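Local coordinates for putative fimbrium subunit Fim1C (Bacteroides uniformis, PDB 4K4K), which is a putative component of the fimbrium tip, in surface filaments that mediate cell adhesion and biofilm formation, at residues 168-173 with 192-197; 220-225 with 253-258; 86-91 with 135-140; 35-40 with 53-58. All blocks are in the same frame, centred on the assembly; numbering follows the deposited sequence. Where two conformers were deposited one is given.

Interaction 1 of 4, residues 168-173 with 192-197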
loop_
_atom_site.group_PDB
_atom_site.type_symbol
_atom_site.label_atom_id
_atom_site.label_comp_id
_atom_site.label_asym_id
_atom_site.label_seq_id
_atom_site.Cartn_x
_atom_site.Cartn_y
_atom_site.Cartn_z
ATOM N N SER A 168 10.882 -6.615 -14.125
ATOM C CA SER A 168 12.197 -6.024 -14.331
ATOM C C SER A 168 12.218 -4.502 -14.213
ATOM O O SER A 168 11.184 -3.837 -14.272
ATOM C CB SER A 168 12.726 -6.412 -15.716
ATOM O OG SER A 168 11.975 -5.740 -16.720
ATOM N N ASN A 169 13.446 -3.980 -14.097
ATOM C CA ASN A 169 13.853 -2.579 -14.086
ATOM C C ASN A 169 12.954 -1.730 -13.182
ATOM O O ASN A 169 12.323 -0.744 -13.590
ATOM C CB ASN A 169 13.931 -2.041 -15.502
ATOM C CG ASN A 169 14.900 -2.878 -16.333
ATOM O OD1 ASN A 169 16.041 -3.160 -15.928
ATOM N ND2 ASN A 169 14.416 -3.421 -17.430
ATOM N N GLN A 170 12.915 -2.144 -11.934
ATOM C CA GLN A 170 12.135 -1.441 -10.928
ATOM C C GLN A 170 12.978 -0.538 -10.080
ATOM O O GLN A 170 14.051 -0.947 -9.624
ATOM C CB GLN A 170 11.439 -2.440 -9.980
ATOM C CG GLN A 170 10.430 -3.355 -10.653
ATOM C CD GLN A 170 9.287 -2.596 -11.264
ATOM O OE1 GLN A 170 9.142 -2.531 -12.493
ATOM N NE2 GLN A 170 8.483 -1.952 -10.432
ATOM N N GLN A 171 12.448 0.648 -9.783
ATOM C CA GLN A 171 12.995 1.524 -8.753
ATOM C C GLN A 171 12.454 0.927 -7.457
ATOM O O GLN A 171 11.315 0.433 -7.458
ATOM C CB GLN A 171 12.564 2.990 -8.952
ATOM C CG GLN A 171 13.257 3.673 -10.134
ATOM C CD GLN A 171 14.759 3.810 -9.979
ATOM O OE1 GLN A 171 15.303 3.878 -8.869
ATOM N NE2 GLN A 171 15.467 3.836 -11.093
ATOM N N THR A 172 13.241 0.900 -6.375
ATOM C CA THR A 172 12.761 0.243 -5.158
ATOM C C THR A 172 12.699 1.171 -3.935
ATOM O O THR A 172 12.111 0.775 -2.918
ATOM C CB THR A 172 13.646 -0.972 -4.827
ATOM O OG1 THR A 172 14.997 -0.526 -4.635
ATOM C CG2 THR A 172 13.563 -2.085 -5.893
ATOM N N ALA A 173 13.236 2.401 -4.036
ATOM C CA ALA A 173 13.230 3.354 -2.914
ATOM C C ALA A 173 12.373 4.600 -3.180
ATOM O O ALA A 173 12.439 5.190 -4.254
ATOM C CB ALA A 173 14.661 3.790 -2.605
ATOM N N LYS A 192 16.132 -2.722 -10.282
ATOM C CA LYS A 192 16.194 -4.082 -9.729
ATOM C C LYS A 192 15.072 -4.957 -10.281
ATOM O O LYS A 192 14.023 -4.442 -10.678
ATOM C CB LYS A 192 16.068 -3.986 -8.182
ATOM C CG LYS A 192 16.340 -5.279 -7.397
ATOM C CD LYS A 192 15.836 -5.226 -5.944
ATOM C CE LYS A 192 14.442 -5.803 -5.775
ATOM N NZ LYS A 192 14.421 -7.052 -4.961
ATOM N N GLU A 193 15.287 -6.284 -10.288
ATOM C CA GLU A 193 14.266 -7.241 -10.655
ATOM C C GLU A 193 13.506 -7.540 -9.367
ATOM O O GLU A 193 14.142 -7.825 -8.347
ATOM C CB GLU A 193 14.898 -8.523 -11.242
ATOM C CG GLU A 193 13.867 -9.500 -11.776
ATOM C CD GLU A 193 13.518 -9.287 -13.236
ATOM O OE1 GLU A 193 14.290 -8.594 -13.939
ATOM O OE2 GLU A 193 12.494 -9.848 -13.687
ATOM N N ILE A 194 12.181 -7.447 -9.381
ATOM C CA ILE A 194 11.420 -7.756 -8.169
ATOM C C ILE A 194 10.690 -9.072 -8.370
ATOM O O ILE A 194 9.882 -9.201 -9.294
ATOM C CB ILE A 194 10.444 -6.631 -7.767
ATOM C CG1 ILE A 194 11.189 -5.319 -7.391
ATOM C CG2 ILE A 194 9.501 -7.105 -6.634
ATOM C CD1 ILE A 194 10.266 -4.128 -6.981
ATOM N N VAL A 195 10.953 -10.045 -7.481
ATOM C CA VAL A 195 10.285 -11.335 -7.540
ATOM C C VAL A 195 8.934 -11.146 -6.861
ATOM O O VAL A 195 8.883 -10.721 -5.705
ATOM C CB VAL A 195 11.142 -12.452 -6.897
ATOM C CG1 VAL A 195 10.320 -13.732 -6.701
ATOM C CG2 VAL A 195 12.395 -12.730 -7.742
ATOM N N LEU A 196 7.848 -11.421 -7.591
ATOM C CA LEU A 196 6.489 -11.293 -7.061
ATOM C C LEU A 196 6.160 -12.523 -6.214
ATOM O O LEU A 196 6.735 -13.585 -6.452
ATOM C CB LEU A 196 5.475 -11.125 -8.210
ATOM C CG LEU A 196 5.333 -9.705 -8.755
ATOM C CD1 LEU A 196 6.301 -9.440 -9.887
ATOM C CD2 LEU A 196 3.930 -9.462 -9.249
ATOM N N HIS A 197 5.266 -12.390 -5.225
ATOM C CA HIS A 197 4.829 -13.466 -4.335
ATOM C C HIS A 197 3.785 -14.337 -5.083
ATOM O O HIS A 197 2.766 -13.788 -5.488
ATOM C CB HIS A 197 4.268 -12.793 -3.047
ATOM C CG HIS A 197 3.379 -13.619 -2.163
ATOM N ND1 HIS A 197 2.096 -13.198 -1.843
ATOM C CD2 HIS A 197 3.647 -14.754 -1.477
ATOM C CE1 HIS A 197 1.607 -14.120 -1.029
ATOM N NE2 HIS A 197 2.503 -15.071 -0.773
HETATM O O HOH W 1 15.642 -6.220 -13.763
#
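An antiparallel strand pairing joins Gln-170 to Lys-192, beside a corner of strand 164-177 in the fimbrillin-like fold. The chain turns at Asn-169, and strand 192-199 starts beside that corner. Gln-170 and Lys-192 form a hydrogen-bonded pair. Gln-170 N gives its hydrogen to Lys-192 O at 2.8 Å, and Lys-192 N returns one to Gln-170 O.

On the face that carries the Gln-170 and Lys-192 side chains, apolar atoms meet. Ile-194 CD1 reaches Gln-170 CB at 3.6 Å, and the two side chains cross at about a right angle. Thr-172 turns its methyl, CG2, to the lysine chain and lies 3.8 Å from Lys-192 CE. That contact, and the bond from Lys-192 NZ to Ser-107 O, belong to the modelled conformer of the lysine, one of two.

On the other side of the corner, Glu-193 folds back over Ser-168. Its chain bends at chi2 (90°), which brings OE1 within 3.2 Å of Ser-168 CB, while OE2 bonds to Ser-166 OG. One water joins the turn to this carboxylate: it accepts from Asn-169 N at 3.2 Å and donates to Glu-193 OE1 at 2.7 Å.

Interaction 2 of 4, residues 220-225 with 253-258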
loop_
_atom_site.group_PDB
_atom_site.type_symbol
_atom_site.label_atom_id
_atom_site.label_comp_id
_atom_site.label_asym_id
_atom_site.label_seq_id
_atom_site.Cartn_x
_atom_site.Cartn_y
_atom_site.Cartn_z
ATOM N N PHE A 220 7.952 -15.044 -16.679
ATOM C CA PHE A 220 7.289 -16.231 -16.163
ATOM C C PHE A 220 8.200 -17.416 -16.388
ATOM O O PHE A 220 8.441 -17.754 -17.545
ATOM C CB PHE A 220 5.934 -16.464 -16.877
ATOM C CG PHE A 220 5.010 -15.282 -16.775
ATOM C CD1 PHE A 220 5.036 -14.271 -17.735
ATOM C CD2 PHE A 220 4.146 -15.149 -15.696
ATOM C CE1 PHE A 220 4.211 -13.150 -17.613
ATOM C CE2 PHE A 220 3.332 -14.026 -15.569
ATOM C CZ PHE A 220 3.380 -13.033 -16.525
ATOM N N THR A 221 8.720 -18.030 -15.311
ATOM C CA THR A 221 9.593 -19.209 -15.412
ATOM C C THR A 221 8.724 -20.424 -15.121
ATOM O O THR A 221 8.215 -20.541 -14.003
ATOM C CB THR A 221 10.792 -19.068 -14.457
ATOM O OG1 THR A 221 11.347 -17.756 -14.584
ATOM C CG2 THR A 221 11.868 -20.131 -14.697
ATOM N N VAL A 222 8.523 -21.288 -16.116
ATOM C CA VAL A 222 7.673 -22.456 -16.008
ATOM C C VAL A 222 8.531 -23.718 -15.818
ATOM O O VAL A 222 9.176 -24.159 -16.766
ATOM C CB VAL A 222 6.743 -22.563 -17.245
ATOM C CG1 VAL A 222 5.747 -23.700 -17.080
ATOM C CG2 VAL A 222 6.009 -21.237 -17.504
ATOM N N PRO A 223 8.520 -24.322 -14.609
ATOM C CA PRO A 223 9.339 -25.535 -14.381
ATOM C C PRO A 223 8.940 -26.712 -15.269
ATOM O O PRO A 223 9.820 -27.434 -15.745
ATOM C CB PRO A 223 9.105 -25.858 -12.905
ATOM C CG PRO A 223 8.562 -24.633 -12.309
ATOM C CD PRO A 223 7.802 -23.923 -13.385
ATOM N N GLY A 224 7.634 -26.856 -15.521
ATOM C CA GLY A 224 7.062 -27.902 -16.367
ATOM C C GLY A 224 7.631 -27.935 -17.772
ATOM O O GLY A 224 7.745 -29.010 -18.372
ATOM N N LEU A 225 8.013 -26.751 -18.296
ATOM C CA LEU A 225 8.626 -26.592 -19.613
ATOM C C LEU A 225 10.158 -26.488 -19.466
ATOM O O LEU A 225 10.794 -25.669 -20.130
ATOM C CB LEU A 225 8.044 -25.355 -20.329
ATOM C CG LEU A 225 6.600 -25.448 -20.805
ATOM C CD1 LEU A 225 5.996 -24.080 -20.937
ATOM C CD2 LEU A 225 6.500 -26.184 -22.128
ATOM N N ILE A 253 -2.876 -13.753 -17.453
ATOM C CA ILE A 253 -1.843 -14.275 -18.334
ATOM C C ILE A 253 -2.252 -15.633 -18.860
ATOM O O ILE A 253 -2.452 -16.551 -18.068
ATOM C CB ILE A 253 -0.484 -14.378 -17.564
ATOM C CG1 ILE A 253 -0.215 -13.178 -16.605
ATOM C CG2 ILE A 253 0.696 -14.733 -18.484
ATOM C CD1 ILE A 253 0.122 -11.894 -17.201
ATOM N N THR A 254 -2.360 -15.770 -20.182
ATOM C CA THR A 254 -2.632 -17.067 -20.778
ATOM C C THR A 254 -1.320 -17.578 -21.372
ATOM O O THR A 254 -0.780 -16.976 -22.306
ATOM C CB THR A 254 -3.778 -17.025 -21.809
ATOM O OG1 THR A 254 -4.938 -16.480 -21.187
ATOM C CG2 THR A 254 -4.104 -18.422 -22.348
ATOM N N ILE A 255 -0.845 -18.715 -20.878
ATOM C CA ILE A 255 0.414 -19.262 -21.350
ATOM C C ILE A 255 0.189 -20.433 -22.308
ATOM O O ILE A 255 -0.575 -21.367 -22.022
ATOM C CB ILE A 255 1.330 -19.660 -20.162
ATOM C CG1 ILE A 255 1.529 -18.460 -19.181
ATOM C CG2 ILE A 255 2.682 -20.240 -20.661
ATOM C CD1 ILE A 255 2.435 -18.778 -17.935
ATOM N N SER A 256 0.897 -20.379 -23.447
ATOM C CA SER A 256 0.909 -21.409 -24.469
ATOM C C SER A 256 2.376 -21.756 -24.784
ATOM O O SER A 256 3.264 -21.006 -24.382
ATOM C CB SER A 256 0.153 -20.919 -25.704
ATOM O OG SER A 256 0.968 -20.152 -26.569
ATOM N N LYS A 257 2.640 -22.864 -25.473
ATOM C CA LYS A 257 4.010 -23.209 -25.861
ATOM C C LYS A 257 4.559 -22.141 -26.833
ATOM O O LYS A 257 5.745 -21.840 -26.806
ATOM C CB LYS A 257 4.066 -24.598 -26.498
ATOM C CG LYS A 257 4.053 -25.728 -25.479
ATOM C CD LYS A 257 4.167 -27.086 -26.182
ATOM C CE LYS A 257 4.342 -28.233 -25.212
ATOM N NZ LYS A 257 4.595 -29.522 -25.931
ATOM N N ALA A 258 3.676 -21.529 -27.637
ATOM C CA ALA A 258 4.033 -20.502 -28.601
ATOM C C ALA A 258 4.323 -19.139 -27.935
ATOM O O ALA A 258 4.919 -18.274 -28.573
ATOM C CB ALA A 258 2.919 -20.351 -29.619
#
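Strands 217-222 and 247-256 of the fimbrillin-like fold face each other here across a buried apolar core. Their short segments are 10.7 Å apart at closest approach and their directions differ by 42°, so side chains alone bridge the gap.

Phe-220 and Ile-253 point at each other from facing strands. The isoleucine lays its CG2 methyl over one face of the ring, 4.0 Å from the centroid and shifted toward the rim, in a CH-pi contact. Its other branch reaches the same outer end of the ring, where CD1 lies 3.5 Å from Phe-220 CZ. A chi2 of -72° turns CD1 that way, and both branches of Ile-253 touch the outer ring atoms.

Ile-255, two residues on, points the same way. Its chain is extended at chi2 (179°), and CD1 comes 4.3 Å from Phe-220 CB and 4.4 Å from Val-222 CG2. At the end of the contact, poorly ordered Leu-225 places CD2 4.2 Å from Lys-257 CG.

Strand 228-233 flanks the group, with Phe-230 touching Val-222, Leu-225 and Ile-255. Ile-146 and Ile-148 of strand 132-150 pack beside Ile-253 and Ile-255, and Val-165 of strand 164-177 touches Phe-220.

Interaction 3 of 4, residues 86-91 with 135-140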
loop_
_atom_site.group_PDB
_atom_site.type_symbol
_atom_site.label_atom_id
_atom_site.label_comp_id
_atom_site.label_asym_id
_atom_site.label_seq_id
_atom_site.Cartn_x
_atom_site.Cartn_y
_atom_site.Cartn_z
ATOM N N PHE A 86 -6.138 16.697 11.602
ATOM C CA PHE A 86 -5.598 15.374 11.872
ATOM C C PHE A 86 -5.147 14.730 10.611
ATOM O O PHE A 86 -5.851 14.808 9.600
ATOM C CB PHE A 86 -6.689 14.473 12.553
ATOM C CG PHE A 86 -6.992 14.932 13.962
ATOM C CD1 PHE A 86 -7.897 15.966 14.197
ATOM C CD2 PHE A 86 -6.307 14.390 15.046
ATOM C CE1 PHE A 86 -8.132 16.436 15.493
ATOM C CE2 PHE A 86 -6.531 14.859 16.342
ATOM C CZ PHE A 86 -7.444 15.873 16.564
ATOM N N VAL A 87 -4.009 14.049 10.679
ATOM C CA VAL A 87 -3.484 13.251 9.572
ATOM C C VAL A 87 -3.014 11.923 10.154
ATOM O O VAL A 87 -2.728 11.845 11.351
ATOM C CB VAL A 87 -2.354 13.947 8.748
ATOM C CG1 VAL A 87 -2.861 15.208 8.063
ATOM C CG2 VAL A 87 -1.123 14.245 9.619
ATOM N N ALA A 88 -2.899 10.893 9.305
ATOM C CA ALA A 88 -2.429 9.576 9.745
ATOM C C ALA A 88 -1.791 8.841 8.605
ATOM O O ALA A 88 -2.009 9.173 7.437
ATOM C CB ALA A 88 -3.589 8.743 10.324
ATOM N N TYR A 89 -1.033 7.796 8.943
ATOM C CA TYR A 89 -0.423 6.950 7.928
ATOM C C TYR A 89 -0.365 5.520 8.448
ATOM O O TYR A 89 -0.456 5.268 9.652
ATOM C CB TYR A 89 1.002 7.452 7.514
ATOM C CG TYR A 89 2.025 7.171 8.596
ATOM C CD1 TYR A 89 2.100 7.973 9.735
ATOM C CD2 TYR A 89 2.844 6.036 8.540
ATOM C CE1 TYR A 89 2.985 7.670 10.774
ATOM C CE2 TYR A 89 3.716 5.715 9.583
ATOM C CZ TYR A 89 3.757 6.514 10.712
ATOM O OH TYR A 89 4.625 6.193 11.734
ATOM N N TYR A 90 -0.199 4.590 7.521
ATOM C CA TYR A 90 -0.061 3.162 7.797
ATOM C C TYR A 90 1.069 2.643 6.901
ATOM O O TYR A 90 1.121 3.057 5.748
ATOM C CB TYR A 90 -1.409 2.442 7.470
ATOM C CG TYR A 90 -1.287 0.935 7.447
ATOM C CD1 TYR A 90 -1.417 0.187 8.618
ATOM C CD2 TYR A 90 -0.911 0.260 6.279
ATOM C CE1 TYR A 90 -1.195 -1.198 8.626
ATOM C CE2 TYR A 90 -0.745 -1.132 6.264
ATOM C CZ TYR A 90 -0.891 -1.854 7.442
ATOM O OH TYR A 90 -0.691 -3.212 7.460
ATOM N N PRO A 91 1.906 1.690 7.335
ATOM C CA PRO A 91 1.972 1.103 8.686
ATOM C C PRO A 91 2.834 1.932 9.608
ATOM O O PRO A 91 3.886 2.464 9.207
ATOM C CB PRO A 91 2.570 -0.287 8.424
ATOM C CG PRO A 91 3.525 -0.033 7.264
ATOM C CD PRO A 91 2.901 1.080 6.427
ATOM N N PHE A 135 -10.831 8.483 9.576
ATOM C CA PHE A 135 -9.713 8.528 8.647
ATOM C C PHE A 135 -10.021 7.697 7.399
ATOM O O PHE A 135 -10.409 6.539 7.513
ATOM C CB PHE A 135 -8.420 8.030 9.318
ATOM C CG PHE A 135 -7.902 8.953 10.402
ATOM C CD1 PHE A 135 -7.250 10.145 10.077
ATOM C CD2 PHE A 135 -8.055 8.632 11.743
ATOM C CE1 PHE A 135 -6.724 10.976 11.080
ATOM C CE2 PHE A 135 -7.571 9.494 12.753
ATOM C CZ PHE A 135 -6.877 10.644 12.406
ATOM N N VAL A 136 -9.844 8.274 6.225
ATOM C CA VAL A 136 -10.054 7.553 4.970
ATOM C C VAL A 136 -8.674 7.361 4.362
ATOM O O VAL A 136 -8.050 8.327 3.937
ATOM C CB VAL A 136 -11.032 8.304 4.032
ATOM C CG1 VAL A 136 -11.154 7.600 2.680
ATOM C CG2 VAL A 136 -12.404 8.463 4.689
ATOM N N PHE A 137 -8.186 6.134 4.363
ATOM C CA PHE A 137 -6.843 5.828 3.871
ATOM C C PHE A 137 -6.828 5.519 2.390
ATOM O O PHE A 137 -7.737 4.852 1.878
ATOM C CB PHE A 137 -6.262 4.631 4.632
ATOM C CG PHE A 137 -5.802 4.954 6.042
ATOM C CD1 PHE A 137 -4.510 5.396 6.278
ATOM C CD2 PHE A 137 -6.669 4.826 7.125
ATOM C CE1 PHE A 137 -4.079 5.684 7.584
ATOM C CE2 PHE A 137 -6.255 5.146 8.428
ATOM C CZ PHE A 137 -4.957 5.572 8.649
ATOM N N THR A 138 -5.782 5.985 1.697
ATOM C CA THR A 138 -5.545 5.645 0.278
ATOM C C THR A 138 -4.146 5.077 0.155
ATOM O O THR A 138 -3.234 5.484 0.893
ATOM C CB THR A 138 -5.724 6.850 -0.670
ATOM O OG1 THR A 138 -4.821 7.861 -0.265
ATOM C CG2 THR A 138 -7.161 7.415 -0.690
ATOM N N HIS A 139 -3.968 4.102 -0.738
ATOM C CA HIS A 139 -2.649 3.504 -0.951
ATOM C C HIS A 139 -1.763 4.478 -1.725
ATOM O O HIS A 139 -2.214 5.065 -2.719
ATOM C CB HIS A 139 -2.794 2.208 -1.754
ATOM C CG HIS A 139 -3.655 1.164 -1.106
ATOM N ND1 HIS A 139 -3.120 0.210 -0.258
ATOM C CD2 HIS A 139 -4.978 0.921 -1.260
ATOM C CE1 HIS A 139 -4.133 -0.576 0.088
ATOM N NE2 HIS A 139 -5.269 -0.186 -0.492
ATOM N N LYS A 140 -0.511 4.639 -1.287
ATOM C CA LYS A 140 0.436 5.567 -1.950
ATOM C C LYS A 140 1.266 4.866 -3.045
ATOM O O LYS A 140 1.901 5.548 -3.868
ATOM C CB LYS A 140 1.375 6.204 -0.916
ATOM C CG LYS A 140 0.616 7.056 0.120
ATOM C CD LYS A 140 -0.008 8.313 -0.506
ATOM C CE LYS A 140 -0.957 8.966 0.485
ATOM N NZ LYS A 140 -1.533 10.216 -0.070
#
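Ala-88 meets two phenylalanines, Phe-135 and Phe-137, with its single methyl group. CB lies over one face of the Phe-135 ring, 4.1 Å from the centroid and offset toward the rim, in a CH-pi contact. The same methyl is 3.8 Å from Phe-137 CZ.

Each ring then reaches along the facing strand in its own direction. Phe-135 CE1 lies 3.8 Å from Phe-86 CB. Phe-137 turns an edge to the backbone of Tyr-89: CE1 approaches Tyr-89 C at 3.8 Å, and Tyr-89 CA lies in the ring plane. Tyr-90 CB adds a looser contact, 4.2 Å from Phe-137 CE1. Both rings share one setting, with CG anti to the carbonyl carbon (chi1 -68° and -75°), and rise from their strand toward 86-91. They belong to the buried aromatic core between facing strands of the all-beta, fimbrillin-like fold.

A second layer surrounds the pair. Phe-137 also meets the ring of Trp-32 edge to face, and the Phe-86 ring meets that of Phe-77.

Strand 84-90 lies between strands 37-44 and 118-126 and pairs with both. The short segments 86-90 and 137-139 cross at 44°, 8.3 Å apart at closest approach. Ile-40 and Ile-38 of strand 37-44 touch Phe-135 and Phe-137, while Ala-120 of strand 118-126 touches Phe-135.

Interaction 4 of 4, residues 35-40 with 53-58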
loop_
_atom_site.group_PDB
_atom_site.type_symbol
_atom_site.label_atom_id
_atom_site.label_comp_id
_atom_site.label_asym_id
_atom_site.label_seq_id
_atom_site.Cartn_x
_atom_site.Cartn_y
_atom_site.Cartn_z
ATOM N N GLY A 35 -4.186 -5.939 15.556
ATOM C CA GLY A 35 -2.828 -5.483 15.816
ATOM C C GLY A 35 -2.300 -4.428 14.857
ATOM O O GLY A 35 -1.254 -3.833 15.146
ATOM N N ASP A 36 -2.983 -4.212 13.686
ATOM C CA ASP A 36 -2.579 -3.209 12.677
ATOM C C ASP A 36 -2.462 -1.850 13.357
ATOM O O ASP A 36 -3.344 -1.481 14.137
ATOM C CB ASP A 36 -3.580 -3.127 11.514
ATOM C CG ASP A 36 -3.295 -4.016 10.299
ATOM O OD1 ASP A 36 -2.212 -4.644 10.256
ATOM O OD2 ASP A 36 -4.144 -4.050 9.378
ATOM N N ALA A 37 -1.358 -1.145 13.100
ATOM C CA ALA A 37 -1.084 0.121 13.778
ATOM C C ALA A 37 -0.893 1.272 12.793
ATOM O O ALA A 37 -0.344 1.102 11.691
ATOM C CB ALA A 37 0.144 -0.026 14.670
ATOM N N ILE A 38 -1.401 2.443 13.183
ATOM C CA ILE A 38 -1.278 3.682 12.404
ATOM C C ILE A 38 -0.588 4.729 13.279
ATOM O O ILE A 38 -0.610 4.611 14.507
ATOM C CB ILE A 38 -2.652 4.189 11.871
ATOM C CG1 ILE A 38 -3.614 4.556 13.038
ATOM C CG2 ILE A 38 -3.288 3.109 10.957
ATOM C CD1 ILE A 38 -4.891 5.296 12.614
ATOM N N GLY A 39 -0.009 5.732 12.642
ATOM C CA GLY A 39 0.585 6.869 13.338
ATOM C C GLY A 39 -0.323 8.064 13.100
ATOM O O GLY A 39 -0.678 8.334 11.955
ATOM N N ILE A 40 -0.739 8.759 14.155
ATOM C CA ILE A 40 -1.621 9.935 14.031
ATOM C C ILE A 40 -0.892 11.157 14.498
ATOM O O ILE A 40 -0.158 11.108 15.512
ATOM C CB ILE A 40 -2.945 9.743 14.848
ATOM C CG1 ILE A 40 -3.664 8.405 14.467
ATOM C CG2 ILE A 40 -3.899 10.961 14.697
ATOM C CD1 ILE A 40 -5.037 8.134 15.191
ATOM N N ASN A 53 3.196 11.478 15.486
ATOM C CA ASN A 53 3.339 10.042 15.241
ATOM C C ASN A 53 2.875 9.190 16.440
ATOM O O ASN A 53 3.597 8.290 16.917
ATOM C CB ASN A 53 4.824 9.719 14.903
ATOM C CG ASN A 53 5.006 8.315 14.384
ATOM O OD1 ASN A 53 4.109 7.737 13.759
ATOM N ND2 ASN A 53 6.173 7.720 14.652
ATOM N N ARG A 54 1.661 9.499 16.930
ATOM C CA ARG A 54 1.058 8.798 18.062
ATOM C C ARG A 54 0.583 7.415 17.609
ATOM O O ARG A 54 -0.155 7.318 16.634
ATOM C CB ARG A 54 -0.107 9.630 18.626
ATOM C CG ARG A 54 0.284 11.038 19.071
ATOM C CD ARG A 54 0.839 11.069 20.483
ATOM N NE ARG A 54 1.102 12.432 20.943
ATOM C CZ ARG A 54 0.419 13.056 21.898
ATOM N NH1 ARG A 54 -0.586 12.445 22.514
ATOM N NH2 ARG A 54 0.746 14.287 22.255
ATOM N N LYS A 55 0.997 6.352 18.305
ATOM C CA LYS A 55 0.628 4.994 17.913
ATOM C C LYS A 55 -0.798 4.643 18.302
ATOM O O LYS A 55 -1.146 4.701 19.473
ATOM C CB LYS A 55 1.602 3.979 18.539
ATOM C CG LYS A 55 1.372 2.547 18.059
ATOM C CD LYS A 55 2.246 1.548 18.829
ATOM C CE LYS A 55 2.202 0.182 18.211
ATOM N NZ LYS A 55 3.129 -0.742 18.921
ATOM N N TYR A 56 -1.600 4.258 17.304
ATOM C CA TYR A 56 -2.984 3.801 17.480
ATOM C C TYR A 56 -3.115 2.445 16.820
ATOM O O TYR A 56 -2.583 2.249 15.721
ATOM C CB TYR A 56 -3.964 4.804 16.863
ATOM C CG TYR A 56 -4.333 5.942 17.787
ATOM C CD1 TYR A 56 -3.391 6.903 18.159
ATOM C CD2 TYR A 56 -5.642 6.106 18.230
ATOM C CE1 TYR A 56 -3.726 7.941 19.032
ATOM C CE2 TYR A 56 -5.996 7.155 19.075
ATOM C CZ TYR A 56 -5.042 8.087 19.448
ATOM O OH TYR A 56 -5.399 9.081 20.329
ATOM N N THR A 57 -3.824 1.511 17.457
ATOM C CA THR A 57 -3.979 0.179 16.870
ATOM C C THR A 57 -5.427 -0.184 16.733
ATOM O O THR A 57 -6.268 0.363 17.429
ATOM C CB THR A 57 -3.262 -0.916 17.701
ATOM O OG1 THR A 57 -3.901 -1.051 18.975
ATOM C CG2 THR A 57 -1.783 -0.665 17.855
ATOM N N THR A 58 -5.720 -1.176 15.908
ATOM C CA THR A 58 -7.094 -1.684 15.832
ATOM C C THR A 58 -7.100 -3.177 16.180
ATOM O O THR A 58 -6.103 -3.863 15.956
ATOM C CB THR A 58 -7.724 -1.388 14.453
ATOM O OG1 THR A 58 -9.114 -1.725 14.512
ATOM C CG2 THR A 58 -7.027 -2.130 13.293
#
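In the beta hairpin of strands 37-44 and 47-57, Ile-40 sets its end methyl on the ring of Tyr-56. CD1 stands 3.4 Å above the ring plane, offset toward the rim, and is 3.5 Å from Tyr-56 CG. This is a CH-pi contact, with the two side chains crossing at about a right angle. The isoleucine chain is extended at chi2 (-178°), which carries CD1 out over the tyrosine ring.

Ile-38 lies on the same face of the hairpin. Its CG1 meets Tyr-56 CB at 3.8 Å, so the tyrosine is approached at its ring by one isoleucine and at its root by the other. The far end of the ring is held too, because Tyr-56 OH bonds to Ile-75 N. On the opposite face, Ala-37 CB packs against the methyl CG2 of Thr-57 at 3.8 Å.

The backbone pairing sets which side chains share a face. Ile-38 and Tyr-56 form a hydrogen-bonded pair: Ile-38 N to Tyr-56 O is 2.8 Å and Tyr-56 N to Ile-38 O is 3.0 Å. Ile-40 pairs with Arg-54 in the same way. At that pair the regular pattern is broken by a G1 beta bulge, in which Asn-53 and Arg-54 both face Ile-40. Asn-53 takes up positive phi (51°) there. Its OD1 bonds to Tyr-89 OH and lies 3.7 Å from Gly-39 CA.

How the interactions relate
From the N terminus, interaction 4 comes first and closes the hairpin of strands 37-44 and 47-57. Interaction 3 follows, bringing strand 84-90 against the start of strand 132-150. Interaction 1 then closes the excursion between strands 164-177 and 192-199, and interaction 2 brings strands 217-222 and 247-256 together. The four run in series, and none nests in or crosses another. Interactions 3 and 4 touch: Tyr-89 O lies 3.1 Å from Gly-39 N, a probable hydrogen bond between neighbouring strands. Interactions 2 and 4 lie on opposite sides of the chain's centre, with centres about 43 Å apart. Long strand 132-150 takes part in interaction 3 and pairs with strand 247-256 of interaction 2.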